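Local coordinates for HD-GYP domain-containing protein (Bdellovibrio bacteriovorus, PDB 3TM8) that carries an unconventional HD-GYP domain with two bound iron ions and is probably related to the phosphodiesterases that hydrolyse the bacterial signal cyclic-di-GMP, at residues P211-P223 and A286-K298. Numbering follows the deposited sequence. Where two conformers were deposited one is given.
Sequences PLNLNQPLDSMSP and AMDRLITFEGVPK. With PO4 (phosphate ion), chain C.
Arg289 reaches the backbone carbonyls of Leu214 and Gln216, a worked example of one guanidinium tying a loop to a helix while its NE/NH2 edge faces an anion. Its NH2 reaches Leu214 O at 3.0 Å, on a lone pair of that carbonyl, and its NH1 donates to Gln216 O at 2.9 Å, close to the guanidinium plane. A bend at chi3 (-81°) turns the group so that NE and NH2 together grip O1 of a phosphate ion, each at 2.8 Å. The phosphate probably came from the crystallisation liquor; His207, Trp229 and Asn285 also bind it, and Asn285 is an iron ligand, so the anion lies beside the metal centre.

Glu294 probably helps to balance the positive charge. Its OE2 forms a salt bridge with Arg289 NH1 through the anti lone pair, and the same oxygen accepts Leu218 N at 3.2 Å from above the carboxylate plane. The two bonds restrict the carboxylate's rotation, while OE1 is linked through a water to Asp219 N. A second water joins Asn215 ND2 to Thr292 O.

Apolar groups sandwich the guanidinium. Leu218 CD2 sits over its centre, 3.7 Å from Arg289 CZ, and on the opposite face Phe293 CD2 lies 3.5 Å above the plane, offset toward the guanidinium's rim. Phe293 in turn takes a CH-pi contact from Leu214 CB over its own face, 4.1 Å from the ring centroid.

The contact thus joins the loop between helices 190-202 and 223-240 to the C-terminal end of helix 276-293, where a wider pi-type turn spans 289-293. Trp229 of helix 223-240 packs on Leu218, Ile167 of helix 167-185 touches Leu214, and Phe293 meets the ring of the iron ligand His170, placing this loop-helix junction at the edge of the metal site.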
loop_
_atom_site.group_PDB
_atom_site.type_symbol
_atom_site.label_atom_id
_atom_site.label_comp_id
_atom_site.label_asym_id
_atom_site.label_seq_id
_atom_site.Cartn_x
_atom_site.Cartn_y
_atom_site.Cartn_z
ATOM N N PRO A 211 3.009 10.839 14.729
ATOM C CA PRO A 211 3.051 12.278 14.447
ATOM C C PRO A 211 4.126 12.620 13.427
ATOM O O PRO A 211 4.236 13.767 13.008
ATOM C CB PRO A 211 3.409 12.890 15.806
ATOM C CG PRO A 211 4.182 11.820 16.497
ATOM C CD PRO A 211 3.573 10.511 16.048
ATOM N N LEU A 212 4.915 11.629 13.028
ATOM C CA LEU A 212 5.995 11.869 12.090
ATOM C C LEU A 212 5.475 12.226 10.704
ATOM O O LEU A 212 4.595 11.550 10.175
ATOM C CB LEU A 212 6.880 10.623 11.991
ATOM C CG LEU A 212 8.083 10.675 11.045
ATOM C CD1 LEU A 212 9.090 11.739 11.471
ATOM C CD2 LEU A 212 8.744 9.311 10.993
ATOM N N ASN A 213 6.038 13.271 10.108
ATOM C CA ASN A 213 5.809 13.555 8.694
ATOM C C ASN A 213 6.763 12.709 7.858
ATOM O O ASN A 213 7.967 12.949 7.858
ATOM C CB ASN A 213 6.031 15.042 8.401
ATOM C CG ASN A 213 5.894 15.383 6.924
ATOM O OD1 ASN A 213 5.437 14.571 6.122
ATOM N ND2 ASN A 213 6.276 16.606 6.564
ATOM N N LEU A 214 6.222 11.710 7.166
ATOM C CA LEU A 214 7.057 10.790 6.398
ATOM C C LEU A 214 7.583 11.415 5.120
ATOM O O LEU A 214 8.555 10.943 4.541
ATOM C CB LEU A 214 6.280 9.527 6.035
ATOM C CG LEU A 214 5.897 8.640 7.212
ATOM C CD1 LEU A 214 5.097 7.457 6.717
ATOM C CD2 LEU A 214 7.137 8.184 7.965
ATOM N N ASN A 215 6.918 12.472 4.679
ATOM C CA ASN A 215 7.227 13.108 3.410
ATOM C C ASN A 215 8.399 14.078 3.542
ATOM O O ASN A 215 8.276 15.274 3.267
ATOM C CB ASN A 215 5.972 13.807 2.879
ATOM C CG ASN A 215 6.121 14.289 1.450
ATOM O OD1 ASN A 215 5.647 15.375 1.099
ATOM N ND2 ASN A 215 6.773 13.492 0.618
ATOM N N GLN A 216 9.536 13.547 3.985
ATOM C CA GLN A 216 10.775 14.308 4.073
ATOM C C GLN A 216 11.935 13.316 3.987
ATOM O O GLN A 216 11.769 12.140 4.316
ATOM C CB GLN A 216 10.829 15.100 5.378
ATOM C CG GLN A 216 10.829 14.240 6.624
ATOM C CD GLN A 216 10.833 15.059 7.906
ATOM O OE1 GLN A 216 11.629 15.986 8.065
ATOM N NE2 GLN A 216 9.952 14.711 8.833
ATOM N N PRO A 217 13.108 13.774 3.527
ATOM C CA PRO A 217 14.250 12.855 3.446
ATOM C C PRO A 217 14.751 12.436 4.826
ATOM O O PRO A 217 14.873 13.288 5.711
ATOM C CB PRO A 217 15.318 13.678 2.710
ATOM C CG PRO A 217 14.547 14.756 1.997
ATOM C CD PRO A 217 13.403 15.081 2.914
ATOM N N LEU A 218 15.033 11.144 5.007
ATOM C CA LEU A 218 15.545 10.647 6.287
ATOM C C LEU A 218 16.798 11.391 6.730
ATOM O O LEU A 218 16.960 11.699 7.909
ATOM C CB LEU A 218 15.849 9.145 6.228
ATOM C CG LEU A 218 14.651 8.228 5.995
ATOM C CD1 LEU A 218 15.089 6.770 6.018
ATOM C CD2 LEU A 218 13.552 8.477 7.020
ATOM N N ASP A 219 17.683 11.686 5.784
ATOM C CA ASP A 219 18.975 12.269 6.129
ATOM C C ASP A 219 18.938 13.765 6.437
ATOM O O ASP A 219 19.959 14.354 6.788
ATOM C CB ASP A 219 20.023 11.944 5.060
ATOM C CG ASP A 219 20.423 10.480 5.078
ATOM O OD1 ASP A 219 20.391 9.877 6.172
ATOM O OD2 ASP A 219 20.762 9.931 4.008
ATOM N N SER A 220 17.768 14.379 6.315
ATOM C CA SER A 220 17.609 15.765 6.745
ATOM C C SER A 220 16.536 15.922 7.830
ATOM O O SER A 220 16.218 17.034 8.240
ATOM C CB SER A 220 17.359 16.698 5.554
ATOM O OG SER A 220 16.390 16.171 4.672
ATOM N N MET A 221 15.992 14.806 8.308
ATOM C CA MET A 221 15.097 14.847 9.457
ATOM C C MET A 221 15.810 15.386 10.682
ATOM O O MET A 221 17.006 15.163 10.861
ATOM C CB MET A 221 14.588 13.449 9.796
ATOM C CG MET A 221 13.417 12.999 8.967
ATOM S SD MET A 221 12.868 11.355 9.465
ATOM C CE MET A 221 11.530 11.108 8.302
ATOM N N SER A 222 15.069 16.079 11.540
ATOM C CA SER A 222 15.603 16.475 12.833
ATOM C C SER A 222 16.013 15.218 13.589
ATOM O O SER A 222 15.479 14.136 13.330
ATOM C CB SER A 222 14.546 17.228 13.637
ATOM O OG SER A 222 13.488 16.354 13.997
ATOM N N PRO A 223 16.971 15.341 14.521
ATOM C CA PRO A 223 17.351 14.173 15.323
ATOM C C PRO A 223 16.136 13.524 15.987
ATOM O O PRO A 223 16.050 12.300 16.050
ATOM C CB PRO A 223 18.301 14.761 16.377
ATOM C CG PRO A 223 18.122 16.253 16.297
ATOM C CD PRO A 223 17.744 16.539 14.887
ATOM N N ALA A 286 12.836 0.856 -0.098
ATOM C CA ALA A 286 13.843 1.899 -0.184
ATOM C C ALA A 286 13.637 2.692 -1.467
ATOM O O ALA A 286 13.791 3.917 -1.488
ATOM C CB ALA A 286 15.234 1.292 -0.134
ATOM N N MET A 287 13.280 1.993 -2.542
ATOM C CA MET A 287 13.012 2.661 -3.811
ATOM C C MET A 287 11.773 3.573 -3.737
ATOM O O MET A 287 11.832 4.721 -4.165
ATOM C CB MET A 287 12.943 1.651 -4.966
ATOM C CG MET A 287 14.291 0.970 -5.248
ATOM S SD MET A 287 15.517 2.012 -6.075
ATOM C CE MET A 287 14.977 1.836 -7.773
ATOM N N ASP A 288 10.660 3.090 -3.184
ATOM C CA ASP A 288 9.481 3.948 -3.116
ATOM C C ASP A 288 9.657 5.085 -2.120
ATOM O O ASP A 288 9.104 6.165 -2.325
ATOM C CB ASP A 288 8.184 3.199 -2.815
ATOM C CG ASP A 288 6.961 4.084 -3.016
ATOM O OD1 ASP A 288 6.876 4.720 -4.085
ATOM O OD2 ASP A 288 6.100 4.174 -2.114
ATOM N N ARG A 289 10.411 4.868 -1.043
ATOM C CA ARG A 289 10.670 5.987 -0.138
ATOM C C ARG A 289 11.356 7.112 -0.913
ATOM O O ARG A 289 10.968 8.269 -0.795
ATOM C CB ARG A 289 11.473 5.604 1.108
ATOM C CG ARG A 289 12.275 6.777 1.691
ATOM C CD ARG A 289 12.612 6.606 3.167
ATOM N NE ARG A 289 11.492 6.971 4.027
ATOM C CZ ARG A 289 11.116 8.219 4.300
ATOM N NH1 ARG A 289 11.772 9.250 3.778
ATOM N NH2 ARG A 289 10.070 8.430 5.089
ATOM N N LEU A 290 12.364 6.778 -1.711
ATOM C CA LEU A 290 13.057 7.806 -2.482
ATOM C C LEU A 290 12.096 8.525 -3.414
ATOM O O LEU A 290 12.075 9.754 -3.481
ATOM C CB LEU A 290 14.229 7.228 -3.290
ATOM C CG LEU A 290 15.407 6.737 -2.450
ATOM C CD1 LEU A 290 16.557 6.294 -3.356
ATOM C CD2 LEU A 290 15.869 7.810 -1.472
ATOM N N ILE A 291 11.291 7.750 -4.130
ATOM C CA ILE A 291 10.442 8.311 -5.165
ATOM C C ILE A 291 9.248 9.081 -4.594
ATOM O O ILE A 291 8.966 10.207 -5.014
ATOM C CB ILE A 291 9.980 7.208 -6.118
ATOM C CG1 ILE A 291 11.184 6.672 -6.896
ATOM C CG2 ILE A 291 8.897 7.727 -7.053
ATOM C CD1 ILE A 291 10.949 5.332 -7.558
ATOM N N THR A 292 8.576 8.488 -3.612
ATOM C CA THR A 292 7.347 9.057 -3.062
ATOM C C THR A 292 7.562 10.015 -1.887
ATOM O O THR A 292 6.911 11.058 -1.818
ATOM C CB THR A 292 6.369 7.939 -2.680
ATOM O OG1 THR A 292 5.949 7.274 -3.880
ATOM C CG2 THR A 292 5.138 8.495 -1.959
ATOM N N PHE A 293 8.473 9.684 -0.974
ATOM C CA PHE A 293 8.672 10.505 0.222
ATOM C C PHE A 293 9.831 11.495 0.099
ATOM O O PHE A 293 9.906 12.430 0.886
ATOM C CB PHE A 293 8.905 9.643 1.472
ATOM C CG PHE A 293 7.745 8.768 1.860
ATOM C CD1 PHE A 293 6.440 9.245 1.849
ATOM C CD2 PHE A 293 7.979 7.469 2.289
ATOM C CE1 PHE A 293 5.379 8.422 2.229
ATOM C CE2 PHE A 293 6.930 6.644 2.674
ATOM C CZ PHE A 293 5.630 7.120 2.645
ATOM N N GLU A 294 10.738 11.292 -0.855
ATOM C CA GLU A 294 11.932 12.139 -0.930
ATOM C C GLU A 294 12.071 12.877 -2.263
ATOM O O GLU A 294 13.036 13.609 -2.473
ATOM C CB GLU A 294 13.198 11.327 -0.586
ATOM C CG GLU A 294 13.075 10.613 0.768
ATOM C CD GLU A 294 14.392 10.138 1.371
ATOM O OE1 GLU A 294 15.469 10.452 0.819
ATOM O OE2 GLU A 294 14.343 9.467 2.429
ATOM N N GLY A 295 11.095 12.705 -3.148
ATOM C CA GLY A 295 11.058 13.444 -4.401
ATOM C C GLY A 295 12.151 13.102 -5.402
ATOM O O GLY A 295 12.450 13.889 -6.299
ATOM N N VAL A 296 12.738 11.918 -5.275
ATOM C CA VAL A 296 13.782 11.504 -6.204
ATOM C C VAL A 296 13.157 11.008 -7.509
ATOM O O VAL A 296 12.266 10.164 -7.482
ATOM C CB VAL A 296 14.646 10.386 -5.594
ATOM C CG1 VAL A 296 15.679 9.886 -6.601
ATOM C CG2 VAL A 296 15.313 10.869 -4.308
ATOM N N PRO A 297 13.616 11.532 -8.660
ATOM C CA PRO A 297 13.076 11.013 -9.920
ATOM C C PRO A 297 13.332 9.508 -10.027
ATOM O O PRO A 297 14.395 9.022 -9.625
ATOM C CB PRO A 297 13.870 11.776 -10.986
ATOM C CG PRO A 297 14.337 13.024 -10.290
ATOM C CD PRO A 297 14.606 12.600 -8.876
ATOM N N LYS A 298 12.371 8.774 -10.570
ATOM C CA LYS A 298 12.460 7.320 -10.548
ATOM C C LYS A 298 13.731 6.788 -11.225
ATOM O O LYS A 298 14.298 5.793 -10.783
ATOM C CB LYS A 298 11.183 6.658 -11.096
ATOM C CG LYS A 298 10.853 6.954 -12.543
ATOM C CD LYS A 298 9.576 6.217 -12.962
ATOM C CE LYS A 298 8.381 6.646 -12.118
ATOM N NZ LYS A 298 7.126 5.911 -12.457
HETATM P P PO4 C . 9.539 4.239 5.461
HETATM O O1 PO4 C . 9.631 5.729 5.669
HETATM O O2 PO4 C . 8.663 3.879 4.285
HETATM O O3 PO4 C . 10.924 3.661 5.087
HETATM O O4 PO4 C . 9.131 3.563 6.752
HETATM O O HOH W 1 8.008 13.888 -1.873
HETATM O O HOH W 2 17.570 10.856 2.952
#